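Local coordinates for protein Rho guanine nucleotide exchange factor 3 (Mus musculus, PDB 2Z0Q) that acts as a guanine nucleotide exchange factor for the small GTPases RhoA and RhoB through its DH-PH domain, at residues K308-V313 with S325-D330. Numbering follows the deposited sequence.
Sequences KNFFRV and SLQAND
F310 lays one face of its ring against Q327, whose CB stands 3.5 Å from the ring centroid, almost on the ring normal, in a CH-pi contact. The flat ring suits a methylene, and Q327 adds a polar end: with CG anti to the backbone N (chi1 -179°) and the chain extended, its amide reaches past the CE1 edge on the same side as CB, and NE2 donates to K308 O at 2.9 Å, the acceptor lying in the amide plane. Ring and amide planes are 33° apart. Replacing F310 by an alanine is likely to strip Q327 CB and CG of the ring they lie on and open a gap beside the S325 and L326 carbonyls. On the same face, R312 NH1 (2.8 Å) and S325 OG (2.9 Å) share a water. The opposite face is apolar, as its neighbours L238 and L338 require: L326 sets CB over the rim of the F311 ring, and F311 CE1 meets L326 CD1 at 4.2 Å. Between the faces, F311 and L326 exchange backbone hydrogen bonds, and A328 N continues the pairing to N309 O at 2.9 Å. Asparagine tolerates the positive phi of N309 (62°), and a water donates to both N309 OD1 and A328 O. D330, at the N-cap of helix 331-345, accepts from N333 N through OD1. This is an antiparallel hairpin of the PH domain, leading into the C-terminal helix that packs on the sheet.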
loop_
_atom_site.group_PDB
_atom_site.type_symbol
_atom_site.label_atom_id
_atom_site.label_comp_id
_atom_site.label_asym_id
_atom_site.label_seq_id
_atom_site.Cartn_x
_atom_site.Cartn_y
_atom_site.Cartn_z
ATOM N N LYS A 308 -11.606 7.609 -21.896
ATOM C CA LYS A 308 -10.156 7.440 -21.905
ATOM C C LYS A 308 -9.679 6.373 -20.904
ATOM O O LYS A 308 -10.423 5.962 -20.030
ATOM C CB LYS A 308 -9.455 8.776 -21.616
ATOM C CG LYS A 308 -9.467 9.207 -20.176
ATOM C CD LYS A 308 -8.741 10.562 -19.999
ATOM C CE LYS A 308 -9.276 11.603 -20.984
ATOM N NZ LYS A 308 -8.937 13.017 -20.580
ATOM N N ASN A 309 -8.447 5.921 -21.081
ATOM C CA ASN A 309 -7.804 4.957 -20.191
ATOM C C ASN A 309 -8.491 3.584 -20.108
ATOM O O ASN A 309 -8.549 3.001 -19.053
ATOM C CB ASN A 309 -7.677 5.555 -18.788
ATOM C CG ASN A 309 -6.795 6.808 -18.786
ATOM O OD1 ASN A 309 -6.965 7.719 -17.984
ATOM N ND2 ASN A 309 -5.868 6.846 -19.710
ATOM N N PHE A 310 -8.943 3.062 -21.246
ATOM C CA PHE A 310 -9.593 1.755 -21.289
ATOM C C PHE A 310 -8.700 0.669 -21.867
ATOM O O PHE A 310 -7.755 0.940 -22.611
ATOM C CB PHE A 310 -10.846 1.800 -22.193
ATOM C CG PHE A 310 -12.116 2.159 -21.488
ATOM C CD1 PHE A 310 -12.521 3.497 -21.362
ATOM C CD2 PHE A 310 -12.941 1.157 -20.988
ATOM C CE1 PHE A 310 -13.731 3.821 -20.747
ATOM C CE2 PHE A 310 -14.133 1.459 -20.382
ATOM C CZ PHE A 310 -14.545 2.804 -20.254
ATOM N N PHE A 311 -8.979 -0.577 -21.496
ATOM C CA PHE A 311 -8.292 -1.714 -22.127
ATOM C C PHE A 311 -9.320 -2.831 -22.159
ATOM O O PHE A 311 -10.323 -2.765 -21.454
ATOM C CB PHE A 311 -6.984 -2.120 -21.414
ATOM C CG PHE A 311 -7.154 -2.537 -19.978
ATOM C CD1 PHE A 311 -7.324 -3.860 -19.645
ATOM C CD2 PHE A 311 -7.113 -1.584 -18.959
ATOM C CE1 PHE A 311 -7.443 -4.256 -18.293
ATOM C CE2 PHE A 311 -7.227 -1.967 -17.619
ATOM C CZ PHE A 311 -7.384 -3.275 -17.284
ATOM N N ARG A 312 -9.085 -3.820 -23.005
ATOM C CA ARG A 312 -10.024 -4.917 -23.152
ATOM C C ARG A 312 -9.432 -6.252 -22.733
ATOM O O ARG A 312 -8.300 -6.578 -23.026
ATOM C CB ARG A 312 -10.481 -5.016 -24.626
ATOM C CG ARG A 312 -11.643 -6.025 -24.872
ATOM C CD ARG A 312 -12.058 -6.143 -26.360
ATOM N NE ARG A 312 -11.974 -4.947 -27.225
ATOM C CZ ARG A 312 -12.922 -4.026 -27.375
ATOM N NH1 ARG A 312 -14.064 -4.075 -26.714
ATOM N NH2 ARG A 312 -12.779 -3.108 -28.285
ATOM N N VAL A 313 -10.227 -7.020 -22.020
ATOM C CA VAL A 313 -9.834 -8.347 -21.644
ATOM C C VAL A 313 -10.922 -9.275 -22.174
ATOM O O VAL A 313 -12.098 -9.033 -21.946
ATOM C CB VAL A 313 -9.752 -8.524 -20.120
ATOM C CG1 VAL A 313 -9.561 -9.943 -19.827
ATOM C CG2 VAL A 313 -8.564 -7.704 -19.526
ATOM N N SER A 325 -14.508 -4.317 -21.312
ATOM C CA SER A 325 -13.789 -3.070 -21.648
ATOM C C SER A 325 -13.741 -2.390 -20.284
ATOM O O SER A 325 -14.776 -2.027 -19.761
ATOM C CB SER A 325 -14.602 -2.247 -22.655
ATOM O OG SER A 325 -14.569 -2.927 -23.893
ATOM N N LEU A 326 -12.534 -2.236 -19.745
ATOM C CA LEU A 326 -12.338 -1.759 -18.383
ATOM C C LEU A 326 -11.567 -0.438 -18.378
ATOM O O LEU A 326 -10.603 -0.308 -19.113
ATOM C CB LEU A 326 -11.545 -2.837 -17.616
ATOM C CG LEU A 326 -12.178 -4.228 -17.530
ATOM C CD1 LEU A 326 -11.223 -5.205 -16.821
ATOM C CD2 LEU A 326 -13.496 -4.128 -16.730
ATOM N N GLN A 327 -11.968 0.489 -17.514
ATOM C CA GLN A 327 -11.351 1.816 -17.440
ATOM C C GLN A 327 -10.566 1.998 -16.157
ATOM O O GLN A 327 -11.117 1.813 -15.069
ATOM C CB GLN A 327 -12.415 2.925 -17.509
ATOM C CG GLN A 327 -11.802 4.335 -17.469
ATOM C CD GLN A 327 -12.858 5.417 -17.490
ATOM O OE1 GLN A 327 -13.775 5.398 -16.667
ATOM N NE2 GLN A 327 -12.742 6.365 -18.419
ATOM N N ALA A 328 -9.279 2.329 -16.303
ATOM C CA ALA A 328 -8.400 2.551 -15.153
ATOM C C ALA A 328 -8.607 3.958 -14.629
ATOM O O ALA A 328 -9.251 4.795 -15.259
ATOM C CB ALA A 328 -6.927 2.332 -15.542
ATOM N N ASN A 329 -8.022 4.220 -13.462
ATOM C CA ASN A 329 -8.185 5.486 -12.783
ATOM C C ASN A 329 -7.507 6.680 -13.451
ATOM O O ASN A 329 -7.998 7.802 -13.351
ATOM C CB ASN A 329 -7.728 5.285 -11.326
ATOM C CG ASN A 329 -8.401 4.059 -10.668
ATOM O OD1 ASN A 329 -7.734 3.246 -10.018
ATOM N ND2 ASN A 329 -9.726 3.927 -10.837
ATOM N N ASP A 330 -6.398 6.432 -14.142
ATOM C CA ASP A 330 -5.649 7.473 -14.851
ATOM C C ASP A 330 -4.665 6.772 -15.800
ATOM O O ASP A 330 -4.593 5.540 -15.845
ATOM C CB ASP A 330 -4.853 8.348 -13.865
ATOM C CG ASP A 330 -4.070 7.517 -12.874
ATOM O OD1 ASP A 330 -3.395 6.572 -13.289
ATOM O OD2 ASP A 330 -4.124 7.804 -11.658
HETATM O O HOH W 1 -9.251 7.469 -16.237
HETATM O O HOH W 2 -15.187 -5.614 -24.709
#